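Local coordinates for nitrogenase molybdenum-iron protein alpha chain (Clostridium pasteurianum, PDB 4WES), which forms, with the beta chain, the nitrogenase component that reduces dinitrogen to ammonium at its iron-molybdenum cofactor, using electrons and ATP hydrolysis supplied through the iron protein, at residues V451-K455 with L456-M460; R42-P45 with G46-T49; E314-A317 with E318-A322; D290-V293 with E294-D298; G242-Y246 with E247-N251. All blocks are in the same frame, centred on the assembly; numbering follows the deposited sequence.

Interaction 1. Residues V451-K455 with L456-M460; sequences VVLEK and LKPDM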
# COMPACT_ATOMS: atom_id res chain seq x y z
N VAL A 451 -6.95 39.33 -6.10
CA VAL A 451 -6.34 40.63 -6.39
C VAL A 451 -5.05 40.79 -5.58
O VAL A 451 -4.02 41.20 -6.11
CB VAL A 451 -7.31 41.80 -6.15
CG1 VAL A 451 -6.61 43.11 -6.38
CG2 VAL A 451 -8.51 41.69 -7.08
N VAL A 452 -5.10 40.47 -4.28
CA VAL A 452 -3.91 40.53 -3.42
C VAL A 452 -2.77 39.68 -3.99
O VAL A 452 -1.63 40.15 -4.09
CB VAL A 452 -4.24 40.08 -2.00
CG1 VAL A 452 -2.97 39.82 -1.20
CG2 VAL A 452 -5.15 41.10 -1.32
N LEU A 453 -3.08 38.44 -4.37
CA LEU A 453 -2.06 37.54 -4.91
C LEU A 453 -1.43 38.11 -6.17
O LEU A 453 -0.22 38.06 -6.36
CB LEU A 453 -2.66 36.17 -5.18
CG LEU A 453 -2.90 35.33 -3.92
CD1 LEU A 453 -3.91 34.24 -4.18
CD2 LEU A 453 -1.60 34.73 -3.42
N GLU A 454 -2.27 38.64 -7.06
CA GLU A 454 -1.78 39.15 -8.35
C GLU A 454 -0.94 40.40 -8.18
O GLU A 454 0.11 40.57 -8.82
CB GLU A 454 -2.94 39.38 -9.31
CG GLU A 454 -2.44 39.81 -10.71
CD GLU A 454 -3.38 40.79 -11.38
OE1 GLU A 454 -4.20 40.36 -12.21
OE2 GLU A 454 -3.29 42.00 -11.05
N LYS A 455 -1.39 41.30 -7.32
CA LYS A 455 -0.73 42.60 -7.16
C LYS A 455 0.52 42.51 -6.33
O LYS A 455 1.52 43.15 -6.63
CB LYS A 455 -1.70 43.63 -6.58
CG LYS A 455 -2.88 43.95 -7.51
CD LYS A 455 -2.47 44.57 -8.83
CE LYS A 455 -3.70 44.86 -9.68
NZ LYS A 455 -3.36 45.32 -11.05
N LEU A 456 0.46 41.77 -5.23
CA LEU A 456 1.57 41.75 -4.27
C LEU A 456 2.56 40.60 -4.46
O LEU A 456 3.70 40.67 -3.99
CB LEU A 456 1.08 41.75 -2.84
CG LEU A 456 0.29 42.96 -2.41
CD1 LEU A 456 -0.02 42.85 -0.92
CD2 LEU A 456 1.05 44.23 -2.68
N LYS A 457 2.14 39.52 -5.11
CA LYS A 457 3.01 38.39 -5.37
C LYS A 457 3.75 37.97 -4.08
O LYS A 457 4.96 37.89 -4.03
CB LYS A 457 3.97 38.67 -6.52
CG LYS A 457 3.24 39.10 -7.79
CD LYS A 457 4.14 39.30 -8.96
CE LYS A 457 3.38 39.96 -10.12
NZ LYS A 457 2.08 39.30 -10.48
N PRO A 458 2.98 37.65 -3.03
CA PRO A 458 3.63 37.25 -1.79
C PRO A 458 4.34 35.92 -1.92
O PRO A 458 3.95 35.06 -2.74
CB PRO A 458 2.45 37.12 -0.81
CG PRO A 458 1.32 36.70 -1.69
CD PRO A 458 1.52 37.49 -2.98
N ASP A 459 5.34 35.69 -1.07
CA ASP A 459 6.00 34.38 -1.04
C ASP A 459 5.17 33.29 -0.36
O ASP A 459 5.40 32.12 -0.60
CB ASP A 459 7.34 34.48 -0.32
CG ASP A 459 8.31 35.37 -1.04
OD1 ASP A 459 8.81 34.94 -2.09
OD2 ASP A 459 8.53 36.51 -0.63
N MET A 460 4.27 33.69 0.52
CA MET A 460 3.48 32.73 1.25
C MET A 460 2.18 33.40 1.69
O MET A 460 2.15 34.59 1.96
CB MET A 460 4.27 32.20 2.45
CG MET A 460 4.57 33.24 3.51
SD MET A 460 5.90 32.85 4.65
CE MET A 460 7.29 33.38 3.67
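The ammonium group of Lys457 hydrogen-bonds to a backbone carbonyl of the helix it has just left. Its NZ lies 2.9 Å from Glu454 O, in the carbonyl plane and on a lone pair. This is the C-terminal end of helix 446-456. Lys457 is the first residue to leave helical geometry and has a positive phi (49°). Pro458 follows it.

Two backbone bonds finish the helix. Leu456 N donates to Val452 O at 2.9 Å with good linearity. Lys457 N donates to Leu453 O at 3.0 Å, but this bond is more bent (139° at the hydrogen), and the donor stands above the carbonyl plane. The Lys457 side chain thus adds a further donor at a helix end, where carbonyls commonly lack backbone partners. Its chain is extended as far as CE and bends at the last torsion (chi4 -51°). That bend carries NZ back to Glu454 O.

Glu454 uses its carboxylate differently. Its OE2 forms a salt bridge with the neighbouring Lys455 NZ at 3.3 Å. This charged pair lies on the exposed side of the helix.

Part of the apolar packing faces inward. Val452 and Pro458 are both buried against Cys340 of strand 338-343, and Leu456 reaches Val364 of strand 361-367. Leu456 also touches Leu5 of helix 5-10. Val452 CG1 lies 4.2 Å from Leu456 CD1. The Leu453 and Pro458 side chains cross at about a right angle, with Leu453 CD2 3.9 Å from Pro458 CG.

Interaction 2. Residues R42-P45 with G46-T49; sequences RTVP and GIIT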
# COMPACT_ATOMS: atom_id res chain seq x y z
N ARG A 42 -22.93 41.24 8.66
CA ARG A 42 -23.37 40.10 7.89
C ARG A 42 -22.45 39.85 6.69
O ARG A 42 -21.79 40.75 6.16
CB ARG A 42 -24.82 40.28 7.42
CG ARG A 42 -25.00 41.33 6.34
CD ARG A 42 -26.39 41.25 5.74
NE ARG A 42 -27.41 41.80 6.61
CZ ARG A 42 -28.67 42.01 6.24
NH1 ARG A 42 -29.07 41.71 5.02
NH2 ARG A 42 -29.53 42.54 7.11
N THR A 43 -22.39 38.60 6.27
CA THR A 43 -21.69 38.24 5.06
C THR A 43 -22.52 38.68 3.87
O THR A 43 -23.74 38.49 3.84
CB THR A 43 -21.52 36.71 4.97
OG1 THR A 43 -21.04 36.22 6.24
CG2 THR A 43 -20.57 36.34 3.88
N VAL A 44 -21.88 39.24 2.84
CA VAL A 44 -22.60 39.51 1.59
C VAL A 44 -22.93 38.18 0.91
O VAL A 44 -22.04 37.37 0.67
CB VAL A 44 -21.75 40.38 0.64
CG1 VAL A 44 -22.49 40.59 -0.65
CG2 VAL A 44 -21.38 41.71 1.27
N PRO A 45 -24.21 37.94 0.61
CA PRO A 45 -24.54 36.70 -0.10
C PRO A 45 -23.82 36.58 -1.43
O PRO A 45 -23.75 37.54 -2.19
CB PRO A 45 -26.06 36.80 -0.28
CG PRO A 45 -26.50 37.65 0.88
CD PRO A 45 -25.42 38.69 0.97
N GLY A 46 -23.30 35.40 -1.72
CA GLY A 46 -22.72 35.06 -3.01
C GLY A 46 -21.27 35.44 -3.22
O GLY A 46 -20.74 35.19 -4.30
N ILE A 47 -20.61 36.01 -2.20
CA ILE A 47 -19.29 36.60 -2.34
C ILE A 47 -18.13 35.58 -2.24
O ILE A 47 -16.99 35.95 -2.51
CB ILE A 47 -19.21 37.77 -1.32
CG1 ILE A 47 -18.34 38.90 -1.87
CG2 ILE A 47 -18.76 37.27 0.04
CD1 ILE A 47 -18.50 40.27 -1.24
N ILE A 48 -18.45 34.35 -1.82
CA ILE A 48 -17.45 33.30 -1.54
C ILE A 48 -16.62 33.70 -0.29
O ILE A 48 -15.50 34.17 -0.37
CB ILE A 48 -16.60 32.84 -2.73
CG1 ILE A 48 -17.50 32.46 -3.90
CG2 ILE A 48 -15.74 31.65 -2.31
CD1 ILE A 48 -16.78 32.01 -5.16
N THR A 49 -17.24 33.48 0.85
CA THR A 49 -16.69 33.73 2.17
C THR A 49 -15.99 32.47 2.68
O THR A 49 -16.28 31.35 2.24
CB THR A 49 -17.84 34.11 3.16
OG1 THR A 49 -17.27 34.45 4.43
CG2 THR A 49 -18.87 33.01 3.33
O HOH W 1 -21.80 34.61 1.11
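Thr43 turns its methyl group toward Thr49. With OG1 beside the backbone N (chi1 -47°), Thr43 CG2 is anti to that N and lies 3.6 Å from Thr49 CB. The two side chains cross at about a right angle. Their hydroxyls have other partners. Thr43 OG1 bonds to Gln46 of the beta chain and to Arg51, while Thr49 OG1 bonds to Asp443 and to Arg51 N.

Val44 meets Ile47. Val44 CB is 3.8 Å from Ile47 CD1, and both Val44 methyls lie a little farther from that atom. The Ile47 chi1 (-147°) is off the usual rotamers. Its CG2 sits between the backbone N and the carbonyl carbon, 3.3 Å from Val44 O. Ile47 has a second conformer, so this packing describes one state only.

Between these residues the chain makes a type II beta turn from Val44 to Ile47. Gly46 takes the third position, where phi is positive (84°), a value that favours glycine. The closing bond, Ile47 N to Val44 O, is weak at 3.5 Å. A water bridges the turn as well: it donates to Val44 O at 2.8 Å and weakly accepts from Gly46 N.

The turn lies at the interface with the beta chain. Pro45 O accepts from Asn90 of that chain, and Ile47 O bonds to its Tyr95 OH.

Interaction 3. Residues E314-A317 with E318-A322; sequences EVIA and EEIAA
The carboxylate of Glu318 slants across Val315, with its OE2 4.1 Å from Val315 CG2. That oxygen forms a salt bridge with Lys231. The carboxylate of Glu319 points to the same lysine, and its OE2 also pairs with Arg227. Two acidic groups on adjacent residues are thus held by basic residues of helix 221-232. The positive charges would be expected to favour their ionised form.

Different torsions bring the two glutamates to Val315. Glu318 CG sits between the backbone N and the carbonyl carbon (chi1 77°), which places it 3.4 Å from Val315 O. Beyond CG the chain is extended. Glu319 bends at its second torsion (chi2 -72°). Its CG lies 3.9 Å from Val315 CG1, and the two side chains run side by side in the same direction.

All of this sits within the long alpha helix 306-334. Four consecutive i to i+4 backbone bonds join 314-317 to 318-321. One of them, Glu319 N to Val315 O, measures 2.9 Å with the donor nearly in line with the carbonyl bond.

On another side of the helix, Ile316 and Ile320 form an apolar ridge. Their side chains lie parallel, and Ile316 CG2 meets Ile320 CD1 at 3.8 Å. Ile316 faces helix 289-303, while Ile320 also touches Phe493 of helix 492-507. Ala317 and Ala321 are on the exposed surface, where Ala321 CB rests 3.3 Å from Ala317 O.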
# COMPACT_ATOMS: atom_id res chain seq x y z
N GLU A 314 15.64 31.84 34.17
CA GLU A 314 16.40 30.61 33.95
C GLU A 314 15.76 29.77 32.85
O GLU A 314 16.47 29.24 31.98
CB GLU A 314 16.50 29.77 35.22
CG GLU A 314 17.37 30.40 36.27
CD GLU A 314 17.33 29.69 37.61
OE1 GLU A 314 16.50 28.76 37.81
OE2 GLU A 314 18.16 30.08 38.45
N VAL A 315 14.45 29.59 32.92
CA VAL A 315 13.77 28.75 31.95
C VAL A 315 13.79 29.37 30.55
O VAL A 315 14.06 28.67 29.58
CB VAL A 315 12.33 28.43 32.42
CG1 VAL A 315 11.52 27.76 31.33
CG2 VAL A 315 12.38 27.55 33.67
N ILE A 316 13.56 30.67 30.46
CA ILE A 316 13.66 31.37 29.16
C ILE A 316 15.05 31.12 28.56
O ILE A 316 15.17 30.73 27.39
CB ILE A 316 13.38 32.88 29.30
CG1 ILE A 316 11.88 33.12 29.55
CG2 ILE A 316 13.84 33.63 28.06
CD1 ILE A 316 11.57 34.52 29.97
N ALA A 317 16.10 31.31 29.36
CA ALA A 317 17.44 31.19 28.81
C ALA A 317 17.74 29.76 28.34
O ALA A 317 18.33 29.58 27.26
CB ALA A 317 18.46 31.63 29.83
N GLU A 318 17.32 28.76 29.12
CA GLU A 318 17.63 27.40 28.75
C GLU A 318 16.82 26.96 27.53
O GLU A 318 17.31 26.25 26.64
CB GLU A 318 17.47 26.41 29.90
CG GLU A 318 16.10 26.01 30.25
CD GLU A 318 16.08 25.22 31.53
OE1 GLU A 318 17.14 25.03 32.14
OE2 GLU A 318 14.99 24.84 31.93
N GLU A 319 15.54 27.37 27.47
CA GLU A 319 14.69 27.01 26.34
C GLU A 319 15.21 27.64 25.03
O GLU A 319 15.27 26.99 23.98
CB GLU A 319 13.26 27.44 26.62
CG GLU A 319 12.55 26.64 27.71
CD GLU A 319 12.18 25.22 27.31
OE1 GLU A 319 11.90 24.96 26.11
OE2 GLU A 319 12.03 24.38 28.22
N ILE A 320 15.63 28.90 25.10
CA ILE A 320 16.13 29.58 23.91
C ILE A 320 17.47 28.97 23.51
O ILE A 320 17.71 28.73 22.32
CB ILE A 320 16.21 31.09 24.13
CG1 ILE A 320 14.80 31.68 24.20
CG2 ILE A 320 17.05 31.75 23.01
CD1 ILE A 320 14.75 33.16 24.45
N ALA A 321 18.33 28.70 24.48
CA ALA A 321 19.62 28.11 24.12
C ALA A 321 19.45 26.81 23.37
O ALA A 321 20.22 26.51 22.46
CB ALA A 321 20.51 27.93 25.35
N ALA A 322 18.45 26.02 23.73
CA ALA A 322 18.23 24.73 23.12
C ALA A 322 17.78 24.82 21.66
O ALA A 322 17.95 23.87 20.91
CB ALA A 322 17.23 23.92 23.91

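Interaction 4. Residues D290-V293 with E294-D298; sequences DGIV and ETLRD
This contact lies within alpha helix 289-303, where the hydroxyl of Thr295 doubles the backbone bond to Gly291. Gly291 O accepts from Thr295 N at 2.9 Å and from Thr295 OG1 at 2.8 Å. The two donors reach it from opposite faces of the carbonyl plane, with OG1 standing 41° out of it. Thr295 OG1 lies beside its own backbone N (chi1 -65°), a torsion that turns it back toward the preceding turn. It also bonds to Asn285 N, so the hydroxyl links the helix to the preceding loop.

A water makes a further link. It donates to Gly291 O at 3.0 Å and to Glu294 OE1 at 2.9 Å. The carbonyl of Gly291 therefore takes two protein donors and one water. Glu294 is exposed, and its chain is extended to reach the water.

Arg297 runs side by side with Val293. Val293 CG1 lies over one face of the guanidinium, 3.1 Å above its plane and offset toward the rim. Val293 has a second conformer, so the closeness of this contact is doubtful. The charge of Arg297 is met through NE by Glu313.

Ile292 and Leu296 also lie side by side, with Ile292 CG2 3.9 Å from Leu296 CD1. Leu296 packs on Val228, Leu229 and Ile232 of helix 221-232, and on Thr312 of helix 306-334. Asp290, at the other end, touches Asn353 and Ser357 of helix 352-357.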
# COMPACT_ATOMS: atom_id res chain seq x y z
N ASP A 290 9.31 35.83 20.82
CA ASP A 290 9.10 37.14 21.44
C ASP A 290 7.78 37.19 22.21
O ASP A 290 7.70 37.76 23.29
CB ASP A 290 9.17 38.27 20.41
CG ASP A 290 10.56 38.51 19.86
OD1 ASP A 290 11.54 38.05 20.43
OD2 ASP A 290 10.66 39.19 18.84
N GLY A 291 6.77 36.55 21.64
CA GLY A 291 5.48 36.48 22.31
C GLY A 291 5.54 35.77 23.64
O GLY A 291 5.07 36.29 24.66
N ILE A 292 6.13 34.59 23.63
CA ILE A 292 6.25 33.78 24.82
C ILE A 292 7.06 34.48 25.89
O ILE A 292 6.66 34.50 27.08
CB ILE A 292 6.92 32.43 24.49
CG1 ILE A 292 6.11 31.64 23.48
CG2 ILE A 292 7.15 31.63 25.76
CD1 ILE A 292 6.94 30.64 22.70
N VAL A 293 8.19 35.03 25.52
CA VAL A 293 9.08 35.70 26.47
C VAL A 293 8.37 36.86 27.16
O VAL A 293 8.42 37.04 28.37
CB VAL A 293 10.37 36.17 25.77
CG1 VAL A 293 11.18 37.10 26.67
CG2 VAL A 293 11.21 34.99 25.39
N GLU A 294 7.70 37.67 26.34
CA GLU A 294 6.95 38.83 26.87
C GLU A 294 5.84 38.35 27.82
O GLU A 294 5.65 38.93 28.89
CB GLU A 294 6.35 39.67 25.74
CG GLU A 294 5.47 40.81 26.20
CD GLU A 294 5.02 41.70 25.05
OE1 GLU A 294 4.61 41.18 23.99
OE2 GLU A 294 5.10 42.93 25.22
N THR A 295 5.13 37.30 27.42
CA THR A 295 4.05 36.74 28.24
C THR A 295 4.61 36.31 29.60
O THR A 295 4.05 36.64 30.66
CB THR A 295 3.42 35.54 27.54
OG1 THR A 295 2.79 35.95 26.32
CG2 THR A 295 2.40 34.86 28.45
N LEU A 296 5.67 35.52 29.60
CA LEU A 296 6.23 34.99 30.83
C LEU A 296 6.71 36.13 31.72
O LEU A 296 6.58 36.10 32.94
CB LEU A 296 7.35 34.01 30.54
CG LEU A 296 6.94 32.72 29.83
CD1 LEU A 296 8.19 31.91 29.49
CD2 LEU A 296 6.00 31.90 30.70
N ARG A 297 7.33 37.15 31.12
CA ARG A 297 7.79 38.29 31.89
C ARG A 297 6.63 39.12 32.46
O ARG A 297 6.70 39.59 33.59
CB ARG A 297 8.77 39.13 31.07
CG ARG A 297 10.11 38.43 30.89
CD ARG A 297 11.02 39.13 29.92
NE ARG A 297 12.30 38.47 29.95
CZ ARG A 297 13.25 38.64 29.04
NH1 ARG A 297 13.03 39.41 27.98
NH2 ARG A 297 14.40 38.02 29.18
N ASP A 298 5.54 39.22 31.71
CA ASP A 298 4.36 39.92 32.23
C ASP A 298 3.76 39.17 33.42
O ASP A 298 3.33 39.77 34.41
CB ASP A 298 3.29 40.04 31.14
CG ASP A 298 3.60 41.11 30.09
OD1 ASP A 298 4.42 42.00 30.34
OD2 ASP A 298 2.91 41.09 29.06
O HOH W 2 3.34 38.57 23.91

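Interaction 5. Residues G242-Y246 with E247-N251; sequences GDATY and EKVQN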
# COMPACT_ATOMS: atom_id res chain seq x y z
N GLY A 242 -8.86 23.44 25.90
CA GLY A 242 -8.02 22.39 25.36
C GLY A 242 -7.61 21.34 26.39
O GLY A 242 -7.10 21.67 27.47
N ASP A 243 -7.89 20.08 26.05
CA ASP A 243 -7.67 18.94 26.92
C ASP A 243 -8.37 19.06 28.27
O ASP A 243 -7.96 18.38 29.22
CB ASP A 243 -6.16 18.66 27.11
CG ASP A 243 -5.89 17.29 27.71
OD1 ASP A 243 -6.59 16.31 27.37
OD2 ASP A 243 -4.97 17.18 28.58
N ALA A 244 -9.44 19.85 28.37
CA ALA A 244 -10.08 20.08 29.65
C ALA A 244 -10.96 18.92 30.07
O ALA A 244 -11.64 18.30 29.27
CB ALA A 244 -10.95 21.33 29.58
N THR A 245 -10.97 18.69 31.39
CA THR A 245 -12.06 17.97 32.00
C THR A 245 -13.17 18.93 32.39
O THR A 245 -12.93 20.13 32.67
CB THR A 245 -11.62 17.21 33.27
OG1 THR A 245 -11.20 18.17 34.24
CG2 THR A 245 -10.54 16.22 32.95
N TYR A 246 -14.38 18.40 32.49
CA TYR A 246 -15.50 19.18 32.98
C TYR A 246 -15.22 19.76 34.36
O TYR A 246 -15.49 20.94 34.65
CB TYR A 246 -16.75 18.29 32.97
CG TYR A 246 -18.01 18.99 33.37
CD1 TYR A 246 -18.69 19.81 32.49
CD2 TYR A 246 -18.56 18.80 34.65
CE1 TYR A 246 -19.86 20.44 32.83
CE2 TYR A 246 -19.75 19.43 34.99
CZ TYR A 246 -20.40 20.25 34.10
OH TYR A 246 -21.55 20.87 34.46
N GLU A 247 -14.65 18.93 35.25
CA GLU A 247 -14.37 19.37 36.61
C GLU A 247 -13.38 20.53 36.63
O GLU A 247 -13.50 21.44 37.46
CB GLU A 247 -13.88 18.19 37.42
CG GLU A 247 -13.52 18.52 38.86
CD GLU A 247 -13.10 17.28 39.59
OE1 GLU A 247 -11.90 17.18 39.92
OE2 GLU A 247 -13.97 16.41 39.81
N LYS A 248 -12.39 20.52 35.75
CA LYS A 248 -11.46 21.65 35.72
C LYS A 248 -12.18 22.93 35.33
O LYS A 248 -11.88 24.02 35.86
CB LYS A 248 -10.23 21.38 34.85
CG LYS A 248 -9.28 20.46 35.61
CD LYS A 248 -8.20 19.77 34.86
CE LYS A 248 -7.15 20.71 34.42
NZ LYS A 248 -5.95 20.04 33.76
N VAL A 249 -13.10 22.87 34.36
CA VAL A 249 -13.85 24.05 34.03
C VAL A 249 -14.70 24.51 35.22
O VAL A 249 -14.80 25.71 35.52
CB VAL A 249 -14.68 23.85 32.75
CG1 VAL A 249 -15.40 25.12 32.36
CG2 VAL A 249 -13.81 23.36 31.58
N GLN A 250 -15.31 23.55 35.92
CA GLN A 250 -16.07 23.90 37.14
C GLN A 250 -15.26 24.61 38.20
O GLN A 250 -15.81 25.38 38.98
CB GLN A 250 -16.66 22.64 37.78
CG GLN A 250 -17.80 22.00 37.02
CD GLN A 250 -18.38 20.87 37.82
OE1 GLN A 250 -17.64 19.94 38.18
NE2 GLN A 250 -19.67 20.93 38.10
N ASN A 251 -13.96 24.36 38.22
CA ASN A 251 -13.06 24.98 39.16
C ASN A 251 -12.20 26.09 38.56
O ASN A 251 -11.19 26.49 39.14
CB ASN A 251 -12.20 23.93 39.82
CG ASN A 251 -12.98 23.07 40.78
OD1 ASN A 251 -13.35 23.53 41.86
ND2 ASN A 251 -13.28 21.86 40.39
O HOH W 3 -7.28 18.50 31.91
O HOH W 4 -21.85 22.46 36.61
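Tyr246 reaches along the first turn of a helix to Gln250. Its CB lies next to Glu247 N. CG is anti to the backbone N (chi1 -177°), and this carries the ring toward Gln250, whose side chain it meets obliquely. CD2 is 3.8 Å from Gln250 CD. CE2 comes closer, 3.5 Å from Gln250 NE2. The ring and amide planes are 39° apart. At the tip, OH meets a water at 2.7 Å, and that water accepts from Gln250 NE2. The hydroxyl is also bonded to His170 NE2.

Thr245 is the N-cap of this short helix, 246-250. Its OG1 accepts from Lys248 N at 3.0 Å, and the Lys248 CG packs 3.3 Å from the same oxygen. The helical bonds follow, Thr245 O with Val249 N and Tyr246 O with Gln250 N. Ahead of the cap, Ala244 CB touches Val249 CG2 at 4.0 Å. A second water joins Asp243 O to Lys248 NZ.

The cap occupies a backbone N-H at the helix start, where no preceding turn supplies a carbonyl. The buried tyrosine hydroxyl is satisfied by His170 and water, while the buried Thr245 N has no partner in the model.

From the N terminus, interaction 2 comes first, a beta turn in the loop between strand 25-27 and helix 54-63, facing the beta chain. Interaction 5 follows, where the loop after strand 235-239 enters helix 246-250. Interactions 4 and 3 lie on the successive helices 289-303 and 306-334. Interaction 1 ends helix 446-456 and leads into strand 460-462. All five are local and in series, so none nests in or crosses another. Only interactions 3 and 4 touch: Ile316 CG1 packs 3.9 Å from Leu296 CD1, joining their helices. Interactions 2 and 3 are about 47 Å apart between centres, on opposite sides of the chain's centre.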